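Local coordinates for protein alpha-L-arabinofuranosidase B (Aspergillus kawachii, PDB 6SXT) that hydrolytically releases terminal non-reducing alpha-L-arabinofuranosyl residues from arabinoxylan, L-arabinan and related plant polysaccharides, at residues 201-205 against 206-210; 307-310 against 311-315; 409-413 against 414-418; 466-469 against 470-473. All coordinates share one frame; numbering follows the deposited sequence.

Contact 1: 201-205 against 206-210; sequences MVDME and NNLFS. With LXE ([(1~{S},2~{S},3~{S},4~{S})-2-(hydroxymethyl)-3,4-bis(oxidanyl)cyclopentyl]azanium), chain G; EDO (1,2-ethanediol), chain P.
Val202 and Phe209 face each other as the hydrogen-bonded pair of a tight antiparallel beta hairpin in the catalytic domain, whose turn carries the nucleophile Glu205. Their backbones exchange two bonds, Val202 N to Phe209 O and Phe209 N to Val202 O, each 2.9 Å. A third, from Met204 N to Asn207 O, closes the turn.

Next along is the non-hydrogen-bonded pair Asp203 and Leu208, where Leu208 CD2 packs 3.4 Å from Asp203 CG. With CG anti to the backbone N (chi1 -168°), Asp203 forms an Asx turn, its OD1 accepting from Glu205 N. The same carboxylate takes the inhibitor's hydroxyls, O5' on OD1 and O3' on OD2 at 2.6 Å. Glu205 OE2 is bonded covalently to C1' of the inhibitor at 1.4 Å, and its anti lone pair receives Asn206 N at 3.0 Å. Asn207 N reaches inhibitor O5', and Asp173 holds Asn206 ND2.

On the side of Val202 and Phe209, Met204 SD lies obliquely to the Phe209 ring, 4.9 Å from its centroid, a Met-aromatic contact. Trp239 of strand 238-245 covers this side, while Tyr183 of strand 180-185 packs on Met201 and Leu208.

Contact 2: 307-310 against 311-315; sequences SVQE and NIVAA
The flat amide of Gln309 bends back over the next turn of its helix and lies beside Val313, whose CG2 stands off to one side of the amide plane, 4.0 Å from Gln309 CD. Beyond the other end of the amide comes the methyl tip of Ile312. This is i to i+3 and i to i+4 packing within the alpha-helix 302-315 of the catalytic domain. A bend at chi2 (66°) brings the end of the Gln309 chain back toward the following turn, although its CB points away from it.

One residue back, Val308 CG1 is 3.9 Å from Ile312 CD1, the two side chains crossing obliquely, and Ile312 CG1 also lies 3.4 Å from Val308 O. Ile312 CG1 points back beside its own backbone N (chi1 -66°), which leads CD1 toward the preceding turn. These two apolar residues, both buried, turn to the sheet. Both rest on Tyr148 of strand 145-152, Ile312 also on Val150, and Val308 also touches Ile7 and Tyr8 of helix 4-10.

On another side, the amide of Asn311 leads away from the preceding turn, and its OD1 accepts from Arg23.

Beneath the side chains runs the regular i to i+4 pattern of backbone bonds. Ile312 N gives to Val308 O at 2.9 Å, and Val313 N to Gln309 O. The outer pair, Asn311 N to Ser307 O and Ala314 N to Glu310 O, is more bent, with an N-H...O angle of 151° at Ala314.

Contact 3: 409-413 against 414-418; sequences ANDGT and KQFHE. With NAG (2-acetamido-2-deoxy-beta-D-glucopyranose), chain B; SO4 (sulfate ion), chain F; EDO (1,2-ethanediol), chain C.
Thr413 caps the N-terminus of helix 414-419 in the arabinose-binding domain, its OG1 accepting from Phe416 N at 3.1 Å. A chi1 of 65° swings the hydroxyl between backbone N and carbonyl carbon, where it can face the first helical turn. The same OG1 donates to Asp411 OD1 at 2.7 Å. That oxygen also receives Thr413 N, on its anti side, so one carboxylate oxygen grips the capping residue twice and fixes the rotation of its hydroxyl.

The loop before the cap holds two overlapping Asx turns, Asn410 OD1 to Gly412 N and Asp411 OD1 to Thr413 N, a compact lead from strand 404-409 of the beta-trefoil into the helix.

Phe416 folds back under this loop. Asn410 CA sits over one face of its ring, 3.7 Å from the centroid, a CH-pi contact, while Asp411 OD1 touches Phe416 CB at 3.2 Å. Tyr397 and Arg399 of strand 396-401 also touch the Phe416 side chain.

His417 lays one face of its imidazole under Thr413 O, which is 3.2 Å from CG and also accepts His417 N. A water joins Asn410 ND2 to His417 NE2, 2.7 Å from the latter. At the outer surface Lys414 N donates to O7 of an N-acetylglucosamine of the protein's own N-linked glycan at 2.8 Å, and Lys414 NZ reaches Tyr156 O of the catalytic domain.

Contact 4: 466-469 against 470-473; sequences KTSF and NNDV
Ser468 OG donates to Asp472 OD1 at 2.8 Å across the single turn of the short helix 469-472, meeting the carboxylate from above its plane, 47° out of it. The serine occupies the N-cap position, yet its hydroxyl makes no capping bond. With OG anti to the backbone N (chi1 -164°), the hydroxyl is turned to the aspartate instead. A water donates to the same OG at 2.7 Å and accepts from Asn471 ND2, so the hydroxyl has partners for both giving and receiving.

The backbone closes the turn beside this bond. Ser468 O accepts Asp472 N at 2.9 Å, while the type II turn from Lys466 to Phe469 brings Phe469 N onto Lys466 O at 3.1 Å. Val473 N bonds to Phe469 O only weakly, where the chain leaves helical geometry.

Asp472, a substrate-binding residue of the arabinose-binding domain, is well supplied with donors. OD1 takes Thr340 OG1 as well as the serine, and OD2 forms a salt bridge with Arg446, which would be expected to stabilise the carboxylate anion. Asn471 OD1 accepts from Asn429 ND2, and Asn470 ND2 donates to Asn67 O of the catalytic domain.

The apolar side of the turn is Phe469 on Val473: CG1 of the valine lies over one ring face, 3.7 Å from the centroid, a CH-pi contact. Asn470 OD1 stands at the ring edge, in plane. Strand 444-448 backs Phe469, Asp472 and Val473 through Tyr444, Arg446 and His447, while Thr340 and Leu428 of loops meet Ser468 and Asn470 respectively.

Overall arrangement
Contacts 1 and 2 belong to the catalytic domain, contacts 3 and 4 to the arabinose-binding domain, and none of the four touches another. Contact 1 is the most buried and the only hairpin, with two acidic side chains holding a covalently bound inhibitor. Contact 2, about 27 Å away between centres, lies away from the catalytic and sugar-binding sites and presents one apolar side to a sheet. Contacts 3 and 4, about 28 Å apart, both lead a loop into a short helix; the N-cap hydroxyl accepts a helix N-H in contact 3 but makes no capping bond in contact 4, and in both it donates to an aspartate. Contact 3 is at the surface and bonds a glycan sugar directly; contact 4 is partly buried and contributes a sugar-binding residue.

Contact 1: 201-205 against 206-210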
loop_
_atom_site.group_PDB
_atom_site.type_symbol
_atom_site.label_atom_id
_atom_site.label_comp_id
_atom_site.label_asym_id
_atom_site.label_seq_id
_atom_site.Cartn_x
_atom_site.Cartn_y
_atom_site.Cartn_z
ATOM N N MET A 201 14.161 -4.095 8.404
ATOM C CA MET A 201 15.226 -5.115 8.320
ATOM C C MET A 201 15.755 -5.121 6.890
ATOM O O MET A 201 15.234 -4.383 6.029
ATOM C CB MET A 201 14.681 -6.482 8.711
ATOM C CG MET A 201 14.189 -6.464 10.129
ATOM S SD MET A 201 13.813 -8.129 10.825
ATOM C CE MET A 201 12.135 -8.278 10.302
ATOM N N VAL A 202 16.746 -5.946 6.643
ATOM C CA VAL A 202 17.309 -6.072 5.282
ATOM C C VAL A 202 17.088 -7.506 4.831
ATOM O O VAL A 202 17.557 -8.431 5.502
ATOM C CB VAL A 202 18.771 -5.657 5.178
ATOM C CG1 VAL A 202 19.333 -5.879 3.795
ATOM C CG2 VAL A 202 18.911 -4.194 5.596
ATOM N N ASP A 203 16.426 -7.632 3.703
ATOM C CA ASP A 203 16.185 -8.949 3.067
ATOM C C ASP A 203 17.414 -9.231 2.232
ATOM O O ASP A 203 17.675 -8.554 1.222
ATOM C CB ASP A 203 14.888 -8.931 2.271
ATOM C CG ASP A 203 14.411 -10.291 1.813
ATOM O OD1 ASP A 203 15.244 -11.250 1.966
ATOM O OD2 ASP A 203 13.197 -10.360 1.414
ATOM N N MET A 204 18.153 -10.290 2.627
ATOM C CA MET A 204 19.354 -10.732 1.879
ATOM C C MET A 204 19.103 -12.118 1.263
ATOM O O MET A 204 20.074 -12.677 0.748
ATOM C CB MET A 204 20.572 -10.762 2.795
ATOM C CG MET A 204 20.948 -9.391 3.310
ATOM S SD MET A 204 22.599 -9.384 4.091
ATOM C CE MET A 204 22.487 -7.862 5.039
ATOM N N GLU A 205 17.853 -12.550 1.259
ATOM C CA GLU A 205 17.342 -13.857 0.775
ATOM C C GLU A 205 17.656 -14.952 1.818
ATOM O O GLU A 205 18.808 -15.062 2.284
ATOM C CB GLU A 205 17.886 -14.193 -0.612
ATOM C CG GLU A 205 17.267 -15.440 -1.240
ATOM C CD GLU A 205 15.768 -15.415 -1.449
ATOM O OE1 GLU A 205 15.271 -15.372 -2.568
ATOM O OE2 GLU A 205 14.912 -15.399 -0.347
ATOM N N ASN A 206 16.609 -15.697 2.115
ATOM C CA ASN A 206 16.549 -16.749 3.162
ATOM C C ASN A 206 16.924 -16.133 4.499
ATOM O O ASN A 206 17.371 -16.833 5.419
ATOM C CB ASN A 206 17.458 -17.931 2.805
ATOM C CG ASN A 206 17.164 -18.482 1.415
ATOM O OD1 ASN A 206 18.102 -18.851 0.721
ATOM N ND2 ASN A 206 15.915 -18.547 1.013
ATOM N N ASN A 207 16.622 -14.852 4.673
ATOM C CA ASN A 207 16.870 -14.145 5.942
ATOM C C ASN A 207 16.392 -12.693 5.748
ATOM O O ASN A 207 16.860 -12.074 4.825
ATOM C CB ASN A 207 18.323 -14.160 6.394
ATOM C CG ASN A 207 18.617 -15.178 7.501
ATOM O OD1 ASN A 207 17.872 -15.308 8.482
ATOM N ND2 ASN A 207 19.639 -15.996 7.253
ATOM N N LEU A 208 15.622 -12.227 6.727
ATOM C CA LEU A 208 15.467 -10.784 7.021
ATOM C C LEU A 208 16.373 -10.548 8.210
ATOM O O LEU A 208 16.235 -11.277 9.228
ATOM C CB LEU A 208 14.020 -10.497 7.353
ATOM C CG LEU A 208 12.969 -10.882 6.321
ATOM C CD1 LEU A 208 11.588 -10.520 6.826
ATOM C CD2 LEU A 208 13.221 -10.242 4.992
ATOM N N PHE A 209 17.304 -9.648 8.088
ATOM C CA PHE A 209 18.277 -9.330 9.138
ATOM C C PHE A 209 17.926 -8.013 9.810
ATOM O O PHE A 209 17.825 -6.967 9.164
ATOM C CB PHE A 209 19.689 -9.270 8.565
ATOM C CG PHE A 209 20.262 -10.632 8.236
ATOM C CD1 PHE A 209 20.645 -11.482 9.262
ATOM C CD2 PHE A 209 20.499 -11.022 6.942
ATOM C CE1 PHE A 209 21.218 -12.714 8.987
ATOM C CE2 PHE A 209 21.118 -12.231 6.665
ATOM C CZ PHE A 209 21.432 -13.085 7.686
ATOM N N SER A 210 17.880 -8.062 11.129
ATOM C CA SER A 210 17.729 -6.873 12.000
ATOM C C SER A 210 19.084 -6.428 12.540
ATOM O O SER A 210 19.185 -5.438 13.283
ATOM C CB SER A 210 16.768 -7.152 13.112
ATOM O OG SER A 210 17.215 -8.308 13.852
HETATM C "C1'" LXE G . 13.536 -15.563 -0.505
HETATM C "C2'" LXE G . 12.689 -14.360 -0.924
HETATM O "O2'" LXE G . 13.105 -13.836 -2.133
HETATM C "C3'" LXE G . 12.914 -13.464 0.215
HETATM O "O3'" LXE G . 11.982 -12.308 0.111
HETATM C "C4'" LXE G . 12.527 -14.361 1.372
HETATM C "C5'" LXE G . 13.152 -13.936 2.687
HETATM O "O5'" LXE G . 14.553 -13.776 2.647
HETATM C "C6'" LXE G . 13.016 -15.786 0.893
HETATM N "N1'" LXE G . 11.804 -16.655 0.919
HETATM C C1 EDO P . 22.026 -4.367 17.452
HETATM O O1 EDO P . 21.643 -5.359 18.418
HETATM C C2 EDO P . 22.119 -4.684 15.977
HETATM O O2 EDO P . 21.143 -4.128 14.975
#

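Contact 2: 307-310 against 311-315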
loop_
_atom_site.group_PDB
_atom_site.type_symbol
_atom_site.label_atom_id
_atom_site.label_comp_id
_atom_site.label_asym_id
_atom_site.label_seq_id
_atom_site.Cartn_x
_atom_site.Cartn_y
_atom_site.Cartn_z
ATOM N N SER A 307 21.467 14.551 4.723
ATOM C CA SER A 307 20.995 15.667 3.859
ATOM C C SER A 307 19.686 15.229 3.194
ATOM O O SER A 307 18.770 16.042 3.052
ATOM C CB SER A 307 22.021 16.104 2.857
ATOM O OG SER A 307 23.083 16.780 3.558
ATOM N N VAL A 308 19.642 13.994 2.700
ATOM C CA VAL A 308 18.385 13.432 2.118
ATOM C C VAL A 308 17.257 13.482 3.146
ATOM O O VAL A 308 16.130 13.902 2.842
ATOM C CB VAL A 308 18.622 12.008 1.597
ATOM C CG1 VAL A 308 17.302 11.351 1.210
ATOM C CG2 VAL A 308 19.579 12.040 0.423
ATOM N N GLN A 309 17.510 13.067 4.399
ATOM C CA GLN A 309 16.492 13.064 5.462
ATOM C C GLN A 309 16.018 14.500 5.749
ATOM O O GLN A 309 14.832 14.693 5.900
ATOM C CB GLN A 309 17.006 12.352 6.714
ATOM C CG GLN A 309 16.183 12.615 7.940
ATOM C CD GLN A 309 14.773 12.096 7.957
ATOM O OE1 GLN A 309 13.987 12.411 8.882
ATOM N NE2 GLN A 309 14.464 11.253 7.024
ATOM N N GLU A 310 16.941 15.472 5.721
ATOM C CA GLU A 310 16.557 16.895 5.917
ATOM C C GLU A 310 15.611 17.328 4.786
ATOM O O GLU A 310 14.608 17.994 5.070
ATOM C CB GLU A 310 17.826 17.740 5.943
ATOM C CG GLU A 310 17.553 19.186 6.239
ATOM C CD GLU A 310 18.822 20.025 6.447
ATOM O OE1 GLU A 310 19.932 19.523 6.130
ATOM O OE2 GLU A 310 18.679 21.168 6.900
ATOM N N ASN A 311 15.863 16.871 3.577
ATOM C CA ASN A 311 15.024 17.163 2.400
ATOM C C ASN A 311 13.641 16.538 2.610
ATOM O O ASN A 311 12.626 17.199 2.336
ATOM C CB ASN A 311 15.741 16.725 1.155
ATOM C CG ASN A 311 14.907 16.952 -0.075
ATOM O OD1 ASN A 311 13.968 16.183 -0.339
ATOM N ND2 ASN A 311 15.186 18.040 -0.779
ATOM N N ILE A 312 13.581 15.266 3.002
ATOM C CA ILE A 312 12.302 14.567 3.265
ATOM C C ILE A 312 11.492 15.331 4.296
ATOM O O ILE A 312 10.310 15.588 4.088
ATOM C CB ILE A 312 12.583 13.110 3.655
ATOM C CG1 ILE A 312 13.179 12.338 2.500
ATOM C CG2 ILE A 312 11.287 12.489 4.115
ATOM C CD1 ILE A 312 13.797 11.018 2.926
ATOM N N VAL A 313 12.094 15.710 5.406
ATOM C CA VAL A 313 11.407 16.455 6.476
ATOM C C VAL A 313 10.859 17.760 5.862
ATOM O O VAL A 313 9.688 18.117 6.144
ATOM C CB VAL A 313 12.336 16.719 7.671
ATOM C CG1 VAL A 313 11.723 17.712 8.642
ATOM C CG2 VAL A 313 12.636 15.409 8.393
ATOM N N ALA A 314 11.628 18.413 5.039
ATOM C CA ALA A 314 11.160 19.701 4.450
ATOM C C ALA A 314 10.033 19.483 3.451
ATOM O O ALA A 314 9.300 20.461 3.161
ATOM C CB ALA A 314 12.312 20.441 3.826
ATOM N N ALA A 315 9.874 18.298 2.893
ATOM C CA ALA A 315 8.718 17.980 2.022
ATOM C C ALA A 315 7.420 17.973 2.824
ATOM O O ALA A 315 6.341 18.077 2.201
ATOM C CB ALA A 315 8.912 16.698 1.286
#

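Contact 3: 409-413 against 414-418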
loop_
_atom_site.group_PDB
_atom_site.type_symbol
_atom_site.label_atom_id
_atom_site.label_comp_id
_atom_site.label_asym_id
_atom_site.label_seq_id
_atom_site.Cartn_x
_atom_site.Cartn_y
_atom_site.Cartn_z
ATOM N N ALA A 409 -18.355 -11.345 14.575
ATOM C CA ALA A 409 -18.053 -10.689 15.839
ATOM C C ALA A 409 -16.605 -10.151 15.823
ATOM O O ALA A 409 -15.692 -10.897 15.459
ATOM C CB ALA A 409 -18.250 -11.654 16.990
ATOM N N ASN A 410 -16.450 -8.950 16.315
ATOM C CA ASN A 410 -15.111 -8.343 16.536
ATOM C C ASN A 410 -14.364 -9.213 17.547
ATOM O O ASN A 410 -14.848 -9.333 18.658
ATOM C CB ASN A 410 -15.270 -6.940 17.038
ATOM C CG ASN A 410 -13.958 -6.214 17.301
ATOM O OD1 ASN A 410 -12.908 -6.692 16.916
ATOM N ND2 ASN A 410 -14.077 -5.090 17.977
ATOM N N ASP A 411 -13.230 -9.785 17.153
ATOM C CA ASP A 411 -12.367 -10.639 18.004
ATOM C C ASP A 411 -11.165 -9.832 18.536
ATOM O O ASP A 411 -10.319 -10.444 19.166
ATOM C CB ASP A 411 -12.044 -11.875 17.200
ATOM C CG ASP A 411 -11.082 -11.594 16.047
ATOM O OD1 ASP A 411 -10.667 -10.408 15.924
ATOM O OD2 ASP A 411 -10.884 -12.506 15.244
ATOM N N GLY A 412 -11.152 -8.510 18.375
ATOM C CA GLY A 412 -10.180 -7.540 18.913
ATOM C C GLY A 412 -8.859 -7.562 18.130
ATOM O O GLY A 412 -7.989 -6.802 18.478
ATOM N N THR A 413 -8.729 -8.408 17.138
ATOM C CA THR A 413 -7.475 -8.559 16.339
ATOM C C THR A 413 -7.273 -7.418 15.321
ATOM O O THR A 413 -8.242 -6.941 14.695
ATOM C CB THR A 413 -7.404 -9.884 15.606
ATOM O OG1 THR A 413 -8.381 -10.070 14.607
ATOM C CG2 THR A 413 -7.505 -11.081 16.547
ATOM N N LYS A 414 -5.996 -7.112 15.079
ATOM C CA LYS A 414 -5.598 -6.238 13.936
ATOM C C LYS A 414 -6.254 -6.745 12.654
ATOM O O LYS A 414 -6.811 -5.932 11.878
ATOM C CB LYS A 414 -4.070 -6.208 13.846
ATOM C CG LYS A 414 -3.566 -5.479 12.603
ATOM C CD LYS A 414 -2.058 -5.488 12.549
ATOM C CE LYS A 414 -1.568 -4.950 11.193
ATOM N NZ LYS A 414 -0.182 -4.578 11.401
ATOM N N GLN A 415 -6.198 -8.014 12.321
ATOM C CA GLN A 415 -6.751 -8.508 11.064
ATOM C C GLN A 415 -8.268 -8.225 10.938
ATOM O O GLN A 415 -8.739 -7.722 9.902
ATOM C CB GLN A 415 -6.502 -9.998 10.888
ATOM C CG GLN A 415 -6.715 -10.455 9.467
ATOM C CD GLN A 415 -5.838 -9.689 8.497
ATOM O OE1 GLN A 415 -4.611 -9.706 8.586
ATOM N NE2 GLN A 415 -6.446 -8.952 7.578
ATOM N N PHE A 416 -9.054 -8.538 11.961
ATOM C CA PHE A 416 -10.491 -8.217 11.927
ATOM C C PHE A 416 -10.700 -6.720 11.728
ATOM O O PHE A 416 -11.500 -6.306 10.885
ATOM C CB PHE A 416 -11.164 -8.656 13.240
ATOM C CG PHE A 416 -12.647 -8.444 13.193
ATOM C CD1 PHE A 416 -13.209 -7.210 13.397
ATOM C CD2 PHE A 416 -13.448 -9.512 12.803
ATOM C CE1 PHE A 416 -14.581 -7.044 13.285
ATOM C CE2 PHE A 416 -14.813 -9.343 12.662
ATOM C CZ PHE A 416 -15.349 -8.113 12.918
ATOM N N HIS A 417 -10.013 -5.901 12.498
ATOM C CA HIS A 417 -10.138 -4.430 12.432
ATOM C C HIS A 417 -9.940 -3.978 10.983
ATOM O O HIS A 417 -10.745 -3.168 10.472
ATOM C CB HIS A 417 -9.146 -3.724 13.341
ATOM C CG HIS A 417 -9.394 -3.927 14.807
ATOM N ND1 HIS A 417 -8.463 -3.527 15.739
ATOM C CD2 HIS A 417 -10.426 -4.486 15.487
ATOM C CE1 HIS A 417 -8.927 -3.777 16.967
ATOM N NE2 HIS A 417 -10.102 -4.372 16.857
ATOM N N GLU A 418 -8.871 -4.471 10.378
ATOM C CA GLU A 418 -8.534 -4.059 8.982
ATOM C C GLU A 418 -9.602 -4.530 8.004
ATOM O O GLU A 418 -10.006 -3.742 7.105
ATOM C CB GLU A 418 -7.159 -4.596 8.578
ATOM C CG GLU A 418 -6.034 -3.962 9.394
ATOM C CD GLU A 418 -4.605 -4.235 8.951
ATOM O OE1 GLU A 418 -4.367 -5.207 8.260
ATOM O OE2 GLU A 418 -3.742 -3.478 9.403
HETATM C C1 NAG B . -1.566 -11.320 16.718
HETATM C C2 NAG B . -2.947 -10.949 17.290
HETATM C C3 NAG B . -3.473 -12.091 18.196
HETATM C C4 NAG B . -3.543 -13.359 17.372
HETATM C C5 NAG B . -2.182 -13.646 16.706
HETATM C C6 NAG B . -2.295 -14.808 15.728
HETATM C C7 NAG B . -3.502 -8.599 17.491
HETATM C C8 NAG B . -3.368 -7.405 18.331
HETATM N N2 NAG B . -2.910 -9.699 17.947
HETATM O O3 NAG B . -4.798 -11.774 18.637
HETATM O O4 NAG B . -4.027 -14.433 18.222
HETATM O O5 NAG B . -1.666 -12.503 15.953
HETATM O O6 NAG B . -1.194 -14.765 14.788
HETATM O O7 NAG B . -4.045 -8.660 16.382
HETATM S S SO4 F . -19.256 -14.873 14.335
HETATM O O1 SO4 F . -19.961 -14.377 15.466
HETATM O O2 SO4 F . -20.050 -14.865 13.172
HETATM O O3 SO4 F . -18.908 -16.240 14.528
HETATM O O4 SO4 F . -18.035 -14.079 14.148
HETATM C C1 EDO C . -12.416 -8.446 22.318
HETATM O O1 EDO C . -12.241 -9.797 21.984
HETATM C C2 EDO C . -13.694 -7.922 21.795
HETATM O O2 EDO C . -13.809 -6.526 21.942
HETATM O O HOH W 1 -11.618 -3.913 19.042
#

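Contact 4: 466-469 against 470-473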
loop_
_atom_site.group_PDB
_atom_site.type_symbol
_atom_site.label_atom_id
_atom_site.label_comp_id
_atom_site.label_asym_id
_atom_site.label_seq_id
_atom_site.Cartn_x
_atom_site.Cartn_y
_atom_site.Cartn_z
ATOM N N LYS A 466 -17.213 -5.946 -14.433
ATOM C CA LYS A 466 -17.332 -4.526 -14.766
ATOM C C LYS A 466 -18.759 -4.121 -15.068
ATOM O O LYS A 466 -19.088 -2.952 -14.940
ATOM C CB LYS A 466 -16.432 -4.201 -15.963
ATOM C CG LYS A 466 -14.957 -4.343 -15.641
ATOM C CD LYS A 466 -14.144 -3.601 -16.684
ATOM C CE LYS A 466 -12.839 -3.088 -16.149
ATOM N NZ LYS A 466 -12.205 -2.224 -17.142
ATOM N N THR A 467 -19.587 -5.072 -15.483
ATOM C CA THR A 467 -20.998 -4.762 -15.793
ATOM C C THR A 467 -21.695 -4.223 -14.555
ATOM O O THR A 467 -21.661 -4.924 -13.541
ATOM C CB THR A 467 -21.706 -6.005 -16.322
ATOM O OG1 THR A 467 -20.965 -6.391 -17.464
ATOM C CG2 THR A 467 -23.137 -5.736 -16.718
ATOM N N SER A 468 -22.205 -3.022 -14.653
ATOM C CA SER A 468 -23.024 -2.358 -13.610
ATOM C C SER A 468 -22.152 -2.065 -12.376
ATOM O O SER A 468 -22.707 -1.816 -11.329
ATOM C CB SER A 468 -24.221 -3.251 -13.205
ATOM O OG SER A 468 -25.193 -2.510 -12.516
ATOM N N PHE A 469 -20.832 -1.977 -12.547
ATOM C CA PHE A 469 -19.941 -1.823 -11.367
ATOM C C PHE A 469 -20.294 -0.523 -10.660
ATOM O O PHE A 469 -20.526 -0.521 -9.433
ATOM C CB PHE A 469 -18.450 -1.868 -11.742
ATOM C CG PHE A 469 -17.611 -1.717 -10.509
ATOM C CD1 PHE A 469 -17.295 -2.797 -9.714
ATOM C CD2 PHE A 469 -17.164 -0.457 -10.146
ATOM C CE1 PHE A 469 -16.497 -2.632 -8.589
ATOM C CE2 PHE A 469 -16.382 -0.302 -9.000
ATOM C CZ PHE A 469 -16.054 -1.387 -8.230
ATOM N N ASN A 470 -20.266 0.603 -11.353
ATOM C CA ASN A 470 -20.465 1.910 -10.722
ATOM C C ASN A 470 -21.808 1.903 -9.967
ATOM O O ASN A 470 -21.882 2.426 -8.857
ATOM C CB ASN A 470 -20.427 3.057 -11.714
ATOM C CG ASN A 470 -19.013 3.411 -12.159
ATOM O OD1 ASN A 470 -18.059 2.694 -11.873
ATOM N ND2 ASN A 470 -18.948 4.554 -12.829
ATOM N N ASN A 471 -22.880 1.415 -10.591
ATOM C CA ASN A 471 -24.201 1.416 -9.898
ATOM C C ASN A 471 -24.178 0.460 -8.698
ATOM O O ASN A 471 -24.688 0.864 -7.602
ATOM C CB ASN A 471 -25.301 1.049 -10.897
ATOM C CG ASN A 471 -25.607 2.175 -11.848
ATOM O OD1 ASN A 471 -25.427 3.350 -11.540
ATOM N ND2 ASN A 471 -26.185 1.806 -12.987
ATOM N N ASP A 472 -23.557 -0.695 -8.845
ATOM C CA ASP A 472 -23.584 -1.790 -7.837
ATOM C C ASP A 472 -22.694 -1.458 -6.633
ATOM O O ASP A 472 -22.806 -2.180 -5.636
ATOM C CB ASP A 472 -23.194 -3.136 -8.410
ATOM C CG ASP A 472 -24.112 -3.686 -9.512
ATOM O OD1 ASP A 472 -25.173 -3.031 -9.796
ATOM O OD2 ASP A 472 -23.703 -4.711 -10.072
ATOM N N VAL A 473 -21.890 -0.379 -6.701
ATOM C CA VAL A 473 -21.089 0.068 -5.531
ATOM C C VAL A 473 -21.596 1.402 -4.999
ATOM O O VAL A 473 -20.916 1.987 -4.138
ATOM C CB VAL A 473 -19.582 0.126 -5.867
ATOM C CG1 VAL A 473 -19.054 -1.186 -6.379
ATOM C CG2 VAL A 473 -19.240 1.301 -6.791
HETATM O O HOH W 2 -26.865 -0.925 -13.907
#